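Local structure of KLLA0E08119p (3VA7) at residues K29-V34 with R343-D348; Q240-G245 with K297-V302; F246-A251 with P350-T355. The protein probably catalyses the biotin-dependent, ATP-driven carboxylation of urea to urea-1-carboxylate, the first step of urea breakdown by the allophanate route. All blocks are in the same frame, centred on the assembly; numbering follows the deposited sequence.

Contact 1 (K29-V34 with R343-D348)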
loop_
_atom_site.group_PDB
_atom_site.type_symbol
_atom_site.label_atom_id
_atom_site.label_comp_id
_atom_site.label_asym_id
_atom_site.label_seq_id
_atom_site.Cartn_x
_atom_site.Cartn_y
_atom_site.Cartn_z
ATOM N N LYS A 29 13.283 -28.485 -35.746
ATOM C CA LYS A 29 12.437 -28.198 -34.592
ATOM C C LYS A 29 12.132 -29.507 -33.829
ATOM O O LYS A 29 11.354 -30.354 -34.313
ATOM C CB LYS A 29 11.161 -27.490 -35.011
ATOM C CG LYS A 29 10.402 -26.838 -33.854
ATOM C CD LYS A 29 9.521 -25.720 -34.339
ATOM C CE LYS A 29 10.330 -24.770 -35.193
ATOM N NZ LYS A 29 9.437 -23.900 -35.984
ATOM N N PRO A 30 12.766 -29.697 -32.646
ATOM C CA PRO A 30 12.637 -30.955 -31.895
ATOM C C PRO A 30 11.208 -31.384 -31.603
ATOM O O PRO A 30 10.901 -32.568 -31.667
ATOM C CB PRO A 30 13.387 -30.659 -30.580
ATOM C CG PRO A 30 13.665 -29.207 -30.597
ATOM C CD PRO A 30 13.756 -28.808 -32.016
ATOM N N PHE A 31 10.364 -30.417 -31.256
ATOM C CA PHE A 31 8.995 -30.630 -30.798
ATOM C C PHE A 31 8.174 -29.393 -31.180
ATOM O O PHE A 31 8.715 -28.302 -31.329
ATOM C CB PHE A 31 8.914 -30.791 -29.279
ATOM C CG PHE A 31 9.699 -31.939 -28.714
ATOM C CD1 PHE A 31 9.215 -33.248 -28.796
ATOM C CD2 PHE A 31 10.895 -31.706 -28.030
ATOM C CE1 PHE A 31 9.931 -34.300 -28.247
ATOM C CE2 PHE A 31 11.601 -32.753 -27.471
ATOM C CZ PHE A 31 11.111 -34.065 -27.584
ATOM N N GLU A 32 6.870 -29.586 -31.321
ATOM C CA GLU A 32 5.994 -28.581 -31.852
ATOM C C GLU A 32 5.381 -27.826 -30.665
ATOM O O GLU A 32 5.439 -26.603 -30.589
ATOM C CB GLU A 32 4.937 -29.273 -32.728
ATOM C CG GLU A 32 4.608 -28.601 -34.070
ATOM C CD GLU A 32 5.857 -28.213 -34.880
ATOM O OE1 GLU A 32 6.709 -29.112 -35.099
ATOM O OE2 GLU A 32 5.979 -27.013 -35.300
ATOM N N THR A 33 4.817 -28.572 -29.721
ATOM C CA THR A 33 4.341 -27.988 -28.492
ATOM C C THR A 33 4.985 -28.786 -27.330
ATOM O O THR A 33 5.133 -30.004 -27.438
ATOM C CB THR A 33 2.761 -27.922 -28.445
ATOM O OG1 THR A 33 2.222 -29.225 -28.368
ATOM C CG2 THR A 33 2.183 -27.358 -29.705
ATOM N N VAL A 34 5.397 -28.099 -26.259
ATOM C CA VAL A 34 6.088 -28.693 -25.104
ATOM C C VAL A 34 5.413 -28.200 -23.810
ATOM O O VAL A 34 5.207 -27.024 -23.662
ATOM C CB VAL A 34 7.622 -28.280 -25.062
ATOM C CG1 VAL A 34 8.236 -28.582 -23.711
ATOM C CG2 VAL A 34 8.447 -28.954 -26.124
ATOM N N ARG A 343 16.831 -30.805 -27.697
ATOM C CA ARG A 343 17.277 -31.363 -28.929
ATOM C C ARG A 343 17.678 -32.801 -28.677
ATOM O O ARG A 343 17.366 -33.679 -29.505
ATOM C CB ARG A 343 18.452 -30.586 -29.500
ATOM C CG ARG A 343 18.135 -29.187 -30.083
ATOM C CD ARG A 343 19.335 -28.687 -30.917
ATOM N NE ARG A 343 19.912 -29.825 -31.661
ATOM C CZ ARG A 343 21.022 -29.815 -32.421
ATOM N NH1 ARG A 343 21.750 -28.697 -32.599
ATOM N NH2 ARG A 343 21.412 -30.959 -33.005
ATOM N N ILE A 344 18.315 -33.055 -27.524
ATOM C CA ILE A 344 18.745 -34.395 -27.193
ATOM C C ILE A 344 17.548 -35.302 -26.985
ATOM O O ILE A 344 17.571 -36.451 -27.409
ATOM C CB ILE A 344 19.624 -34.448 -25.911
ATOM C CG1 ILE A 344 20.999 -33.853 -26.192
ATOM C CG2 ILE A 344 19.701 -35.902 -25.350
ATOM C CD1 ILE A 344 21.761 -33.554 -24.951
ATOM N N ALA A 345 16.532 -34.778 -26.307
ATOM C CA ALA A 345 15.361 -35.553 -25.921
ATOM C C ALA A 345 14.563 -35.972 -27.123
ATOM O O ALA A 345 13.705 -36.870 -26.982
ATOM C CB ALA A 345 14.467 -34.785 -24.990
ATOM N N ALA A 346 14.813 -35.325 -28.270
ATOM C CA ALA A 346 14.075 -35.605 -29.481
ATOM C C ALA A 346 14.993 -36.318 -30.507
ATOM O O ALA A 346 14.673 -36.406 -31.708
ATOM C CB ALA A 346 13.526 -34.341 -30.032
ATOM N N ASN A 347 16.138 -36.807 -30.003
ATOM C CA ASN A 347 17.127 -37.632 -30.738
ATOM C C ASN A 347 17.733 -36.903 -31.882
ATOM O O ASN A 347 18.026 -37.472 -32.901
ATOM C CB ASN A 347 16.566 -38.987 -31.254
ATOM C CG ASN A 347 15.984 -39.880 -30.149
ATOM O OD1 ASN A 347 16.333 -39.818 -28.960
ATOM N ND2 ASN A 347 15.084 -40.732 -30.563
ATOM N N ASP A 348 17.884 -35.615 -31.709
ATOM C CA ASP A 348 18.496 -34.769 -32.716
ATOM C C ASP A 348 19.617 -34.110 -31.917
ATOM O O ASP A 348 19.773 -32.878 -31.872
ATOM C CB ASP A 348 17.462 -33.794 -33.301
ATOM C CG ASP A 348 18.067 -32.785 -34.283
ATOM O OD1 ASP A 348 17.888 -32.955 -35.518
ATOM O OD2 ASP A 348 18.695 -31.793 -33.831
#
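The Phe31 ring takes the methyl of Ala346 over one face, with Phe31 CZ 3.4 Å from Ala346 CB, and at its edge, near the ring plane, lies the carbonyl Ala345 O, 3.9 Å from Phe31 CZ. The ring reaches this place because its CG is anti to the carbonyl carbon (chi1 -60°), which swings the far end of the side chain nearer to residues 343-348. Pro30 adds a second apolar patch: its CB is 3.7 Å from Ala346 CB, which both the proline and the phenylalanine touch. The other flat group, the guanidinium of Arg343, turns its edge to its own segment. NE and NH2 grip Asp348 O side-on (3.1 and 2.8 Å), the oxygen lying in the guanidinium plane, and NH2 also forms a salt bridge with Asp348 OD2. Asn347, at positive phi, is the C-prime residue of a Schellman motif closing helix 337-345, with Asp348 N bonded to Arg343 O and Asn347 N to Ile344 O. The helix terminus thus settles these polar groups internally, and it offers Pro30 and Phe31, at the start of the biotin carboxylase region, mainly alanine methyls and the aliphatic part of Arg343: the join rests on van der Waals contact rather than polar bonds.

Contact 2 (Q240-G245 with K297-V302); sequences QMMGDG and KCAGTV
Met241 and Gly300 form an antiparallel hydrogen-bonded pair: Met241 N donates to Gly300 O at 2.8 Å, and Gly300 N returns a bond to Met241 O at 3.0 Å. Gly243 and Cys298 make the next such pair, with Gly243 N to Cys298 O and Cys298 N to Gly243 O both 2.9 Å. Between them, in the non-hydrogen-bonded pair, Met242 meets Ala299. Bends at chi2 (55°) and chi3 (38°) fold the Met242 thioether over its neighbour, leaving CE 3.5 Å from Ala299 CB. This middle is buried and tightly packed.

The Gln240-Thr301 end is joined more loosely. Their side chains cross at about a right angle, and a water spans the gap, accepting from Gln240 NE2 at 3.2 Å and donating to Thr301 OG1 at 2.9 Å. Gln240 NE2 also donates to Met241 O, from the face of that carbonyl opposite to Gly300 N. Gln240 OE1 is held by Arg255, and Thr301 OG1 by Gln323. Toward solvent lies the other end, where Gly245 and Lys297 are partly exposed. The lysine lies alongside the glycine, with Lys297 CG 3.5 Å from Gly245 CA, and its NZ hydrogen-bonds Asn347 OD1.

Over 240-244 and 299-302 the strand axes make 139°, antiparallel with a marked twist. These segments belong to strands 235-244 and 299-307, in the ATP-binding part of the biotin carboxylase region. Strand 249-261 flanks 235-244 on its other edge, Met242 O bonding to Ile250 N, while helix 337-345 lies against Met242, Cys298 and Ala299 through Trp340, Met341, Ile344 and Ala345.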
loop_
_atom_site.group_PDB
_atom_site.type_symbol
_atom_site.label_atom_id
_atom_site.label_comp_id
_atom_site.label_asym_id
_atom_site.label_seq_id
_atom_site.Cartn_x
_atom_site.Cartn_y
_atom_site.Cartn_z
ATOM N N GLN A 240 28.760 -30.139 -14.559
ATOM C CA GLN A 240 27.556 -30.160 -15.373
ATOM C C GLN A 240 27.839 -31.032 -16.568
ATOM O O GLN A 240 28.774 -30.758 -17.344
ATOM C CB GLN A 240 27.217 -28.754 -15.860
ATOM C CG GLN A 240 26.161 -28.717 -16.917
ATOM C CD GLN A 240 24.784 -28.978 -16.350
ATOM O OE1 GLN A 240 24.284 -28.222 -15.510
ATOM N NE2 GLN A 240 24.181 -30.069 -16.771
ATOM N N MET A 241 27.028 -32.068 -16.744
ATOM C CA MET A 241 27.264 -32.991 -17.818
ATOM C C MET A 241 26.042 -33.116 -18.714
ATOM O O MET A 241 24.901 -32.911 -18.285
ATOM C CB MET A 241 27.780 -34.318 -17.235
ATOM C CG MET A 241 27.419 -35.587 -17.963
ATOM S SD MET A 241 26.204 -36.507 -17.007
ATOM C CE MET A 241 25.111 -36.836 -18.387
ATOM N N MET A 242 26.287 -33.428 -19.972
ATOM C CA MET A 242 25.227 -33.715 -20.917
ATOM C C MET A 242 25.412 -35.154 -21.473
ATOM O O MET A 242 26.541 -35.589 -21.773
ATOM C CB MET A 242 25.295 -32.657 -22.011
ATOM C CG MET A 242 23.951 -32.112 -22.579
ATOM S SD MET A 242 22.624 -31.391 -21.546
ATOM C CE MET A 242 23.582 -30.497 -20.347
ATOM N N GLY A 243 24.317 -35.912 -21.549
ATOM C CA GLY A 243 24.347 -37.261 -22.117
ATOM C C GLY A 243 23.343 -37.403 -23.246
ATOM O O GLY A 243 22.279 -36.776 -23.218
ATOM N N ASP A 244 23.645 -38.220 -24.248
ATOM C CA ASP A 244 22.736 -38.261 -25.389
ATOM C C ASP A 244 21.769 -39.428 -25.319
ATOM O O ASP A 244 20.905 -39.621 -26.210
ATOM C CB ASP A 244 23.510 -38.279 -26.674
ATOM C CG ASP A 244 24.162 -39.613 -26.932
ATOM O OD1 ASP A 244 24.087 -40.523 -26.083
ATOM O OD2 ASP A 244 24.758 -39.745 -27.998
ATOM N N GLY A 245 21.887 -40.205 -24.256
ATOM C CA GLY A 245 20.964 -41.298 -24.049
ATOM C C GLY A 245 21.394 -42.547 -24.797
ATOM O O GLY A 245 20.639 -43.526 -24.864
ATOM N N LYS A 297 20.779 -39.692 -20.424
ATOM C CA LYS A 297 20.050 -38.803 -21.314
ATOM C C LYS A 297 19.666 -37.420 -20.715
ATOM O O LYS A 297 18.996 -37.335 -19.627
ATOM C CB LYS A 297 18.805 -39.489 -21.839
ATOM C CG LYS A 297 18.480 -38.966 -23.167
ATOM C CD LYS A 297 17.265 -39.594 -23.745
ATOM C CE LYS A 297 17.493 -39.672 -25.281
ATOM N NZ LYS A 297 16.327 -40.256 -26.019
ATOM N N CYS A 298 20.041 -36.378 -21.497
ATOM C CA CYS A 298 19.847 -34.956 -21.215
ATOM C C CYS A 298 20.830 -34.456 -20.175
ATOM O O CYS A 298 22.013 -34.774 -20.269
ATOM C CB CYS A 298 18.383 -34.592 -20.838
ATOM S SG CYS A 298 17.136 -34.952 -22.121
ATOM N N ALA A 299 20.373 -33.690 -19.185
ATOM C CA ALA A 299 21.319 -32.971 -18.321
ATOM C C ALA A 299 21.402 -33.587 -16.942
ATOM O O ALA A 299 20.396 -33.875 -16.302
ATOM C CB ALA A 299 20.964 -31.426 -18.209
ATOM N N GLY A 300 22.612 -33.752 -16.457
ATOM C CA GLY A 300 22.756 -34.190 -15.104
ATOM C C GLY A 300 23.995 -33.571 -14.506
ATOM O O GLY A 300 24.894 -33.134 -15.247
ATOM N N THR A 301 24.048 -33.580 -13.171
ATOM C CA THR A 301 25.186 -33.054 -12.447
ATOM C C THR A 301 25.807 -34.057 -11.509
ATOM O O THR A 301 25.124 -34.740 -10.710
ATOM C CB THR A 301 24.801 -31.797 -11.619
ATOM O OG1 THR A 301 24.223 -30.807 -12.500
ATOM C CG2 THR A 301 26.031 -31.225 -10.860
ATOM N N VAL A 302 27.128 -34.114 -11.595
ATOM C CA VAL A 302 27.867 -34.965 -10.738
ATOM C C VAL A 302 28.487 -34.075 -9.701
ATOM O O VAL A 302 29.368 -33.290 -10.019
ATOM C CB VAL A 302 28.957 -35.714 -11.509
ATOM C CG1 VAL A 302 29.578 -36.762 -10.599
ATOM C CG2 VAL A 302 28.381 -36.376 -12.788
HETATM O O HOH W 1 22.073 -30.699 -14.443
#

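Contact 3 (F246-A251 with P350-T355)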
loop_
_atom_site.group_PDB
_atom_site.type_symbol
_atom_site.label_atom_id
_atom_site.label_comp_id
_atom_site.label_asym_id
_atom_site.label_seq_id
_atom_site.Cartn_x
_atom_site.Cartn_y
_atom_site.Cartn_z
ATOM N N PHE A 246 22.612 -42.535 -25.340
ATOM C CA PHE A 246 23.059 -43.610 -26.205
ATOM C C PHE A 246 24.473 -43.849 -25.940
ATOM O O PHE A 246 25.170 -44.321 -26.818
ATOM C CB PHE A 246 22.876 -43.270 -27.695
ATOM C CG PHE A 246 21.444 -43.103 -28.106
ATOM C CD1 PHE A 246 20.581 -44.188 -28.105
ATOM C CD2 PHE A 246 20.962 -41.859 -28.491
ATOM C CE1 PHE A 246 19.189 -44.049 -28.455
ATOM C CE2 PHE A 246 19.562 -41.673 -28.861
ATOM C CZ PHE A 246 18.689 -42.766 -28.842
ATOM N N GLY A 247 24.938 -43.495 -24.755
ATOM C CA GLY A 247 26.315 -43.816 -24.389
ATOM C C GLY A 247 27.338 -42.698 -24.487
ATOM O O GLY A 247 28.437 -42.796 -23.908
ATOM N N LYS A 248 27.002 -41.637 -25.224
ATOM C CA LYS A 248 27.862 -40.430 -25.291
ATOM C C LYS A 248 27.559 -39.466 -24.160
ATOM O O LYS A 248 26.386 -39.251 -23.802
ATOM C CB LYS A 248 27.770 -39.725 -26.642
ATOM C CG LYS A 248 28.953 -40.041 -27.584
ATOM C CD LYS A 248 28.307 -40.539 -28.895
ATOM C CE LYS A 248 29.115 -40.292 -30.175
ATOM N NZ LYS A 248 28.156 -39.967 -31.303
ATOM N N ALA A 249 28.623 -38.903 -23.579
ATOM C CA ALA A 249 28.461 -37.964 -22.470
ATOM C C ALA A 249 29.516 -36.885 -22.592
ATOM O O ALA A 249 30.593 -37.152 -23.098
ATOM C CB ALA A 249 28.534 -38.696 -21.092
ATOM N N ILE A 250 29.224 -35.669 -22.134
ATOM C CA ILE A 250 30.187 -34.553 -22.276
ATOM C C ILE A 250 30.192 -33.652 -21.039
ATOM O O ILE A 250 29.126 -33.408 -20.442
ATOM C CB ILE A 250 29.940 -33.786 -23.581
ATOM C CG1 ILE A 250 30.833 -32.568 -23.692
ATOM C CG2 ILE A 250 28.467 -33.363 -23.690
ATOM C CD1 ILE A 250 30.975 -32.121 -25.144
ATOM N N ALA A 251 31.381 -33.240 -20.574
ATOM C CA ALA A 251 31.446 -32.420 -19.353
ATOM C C ALA A 251 31.504 -30.974 -19.813
ATOM O O ALA A 251 32.360 -30.577 -20.648
ATOM C CB ALA A 251 32.598 -32.781 -18.490
ATOM N N PRO A 350 23.172 -32.696 -30.590
ATOM C CA PRO A 350 24.450 -32.137 -31.105
ATOM C C PRO A 350 25.440 -33.266 -31.269
ATOM O O PRO A 350 25.470 -34.174 -30.458
ATOM C CB PRO A 350 24.951 -31.264 -29.947
ATOM C CG PRO A 350 23.706 -30.899 -29.185
ATOM C CD PRO A 350 22.738 -32.060 -29.332
ATOM N N ASP A 351 26.267 -33.220 -32.287
ATOM C CA ASP A 351 27.268 -34.281 -32.423
ATOM C C ASP A 351 28.441 -34.130 -31.392
ATOM O O ASP A 351 29.343 -33.321 -31.581
ATOM C CB ASP A 351 27.640 -34.339 -33.911
ATOM C CG ASP A 351 29.063 -34.663 -34.175
ATOM O OD1 ASP A 351 29.634 -35.498 -33.428
ATOM O OD2 ASP A 351 29.573 -34.085 -35.184
ATOM N N PHE A 352 28.401 -34.922 -30.312
ATOM C CA PHE A 352 29.282 -34.723 -29.116
ATOM C C PHE A 352 30.801 -34.769 -29.371
ATOM O O PHE A 352 31.548 -34.000 -28.771
ATOM C CB PHE A 352 28.996 -35.762 -28.017
ATOM C CG PHE A 352 27.805 -35.480 -27.161
ATOM C CD1 PHE A 352 26.803 -34.620 -27.561
ATOM C CD2 PHE A 352 27.663 -36.129 -25.960
ATOM C CE1 PHE A 352 25.701 -34.402 -26.783
ATOM C CE2 PHE A 352 26.554 -35.900 -25.163
ATOM C CZ PHE A 352 25.572 -35.034 -25.581
ATOM N N ASP A 353 31.260 -35.684 -30.227
ATOM C CA ASP A 353 32.700 -35.875 -30.437
ATOM C C ASP A 353 33.313 -34.681 -31.168
ATOM O O ASP A 353 34.546 -34.485 -31.185
ATOM C CB ASP A 353 32.967 -37.157 -31.208
ATOM C CG ASP A 353 32.190 -38.349 -30.666
ATOM O OD1 ASP A 353 32.289 -38.657 -29.441
ATOM O OD2 ASP A 353 31.483 -38.984 -31.494
ATOM N N ASN A 354 32.429 -33.871 -31.745
ATOM C CA ASN A 354 32.831 -32.728 -32.540
ATOM C C ASN A 354 32.397 -31.399 -31.935
ATOM O O ASN A 354 32.395 -30.368 -32.603
ATOM C CB ASN A 354 32.356 -32.917 -33.996
ATOM C CG ASN A 354 33.103 -34.074 -34.700
ATOM O OD1 ASN A 354 32.509 -34.860 -35.446
ATOM N ND2 ASN A 354 34.412 -34.187 -34.433
ATOM N N THR A 355 32.050 -31.433 -30.653
ATOM C CA THR A 355 31.578 -30.251 -29.976
ATOM C C THR A 355 32.744 -29.716 -29.136
ATOM O O THR A 355 33.246 -30.399 -28.254
ATOM C CB THR A 355 30.296 -30.568 -29.162
ATOM O OG1 THR A 355 29.374 -31.269 -30.002
ATOM C CG2 THR A 355 29.584 -29.288 -28.671
#
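Phe352, Lys248 and Ile250 bury the largest areas here, and the ring of Phe352 is what the other two share. Ile250 CG2 sits over one ring face in a CH-pi contact, 3.7 Å from the centroid of the Phe352 ring and 21° off its normal, displaced toward the rim. With CG1 anti to the backbone N (chi1 175°), Ile250 leaves its CG2 branch to meet the ring, while CD1 extends toward Thr355, 4.4 Å from Thr355 CB.

Lys248 borders the same ring with its root, CB lying 3.7 Å from Phe352 CD2, and Ala249 N lies at the ring edge, in plane. Beyond CB the lysine bends at chi2 and crosses Asp353 at about a right angle; the salt bridge from Lys248 NZ to Asp353 OD2 is long, at 3.5 Å, between two exposed residues. Thr355 is fixed within its own turn, OG1 donating to Asp351 O at 2.6 Å.

Both segments lie in the biotin carboxylase region, where the 3-10 turn at 352-353 packs the loop that follows helix 337-345 against the start of strand 249-261. Phe352 also touches Asp244 on the adjoining strand 235-244, and Trp340 of the helix packs on both Pro350 and Thr355.

All three contacts belong to the biotin carboxylase region, on one side of the chain's centre. Contacts 2 and 3 have centres about 10 Å apart and share the antiparallel sheet, in which strands 235-244 and 249-261 are neighbours; contact 1 lies about 16 Å from contact 2 and 17 Å from contact 3, centre to centre. Along the chain the order is 29-34, 240-245, 246-251, 297-302, 343-348, 350-355, so contact 2 is nested inside contact 1 while contact 3 crosses both. Helix 337-345 is the common element: its end meets residues leading into the parallel sheet, its Ile344 packs on contact 2, and its following loop makes contact 3, tying the two sheets together.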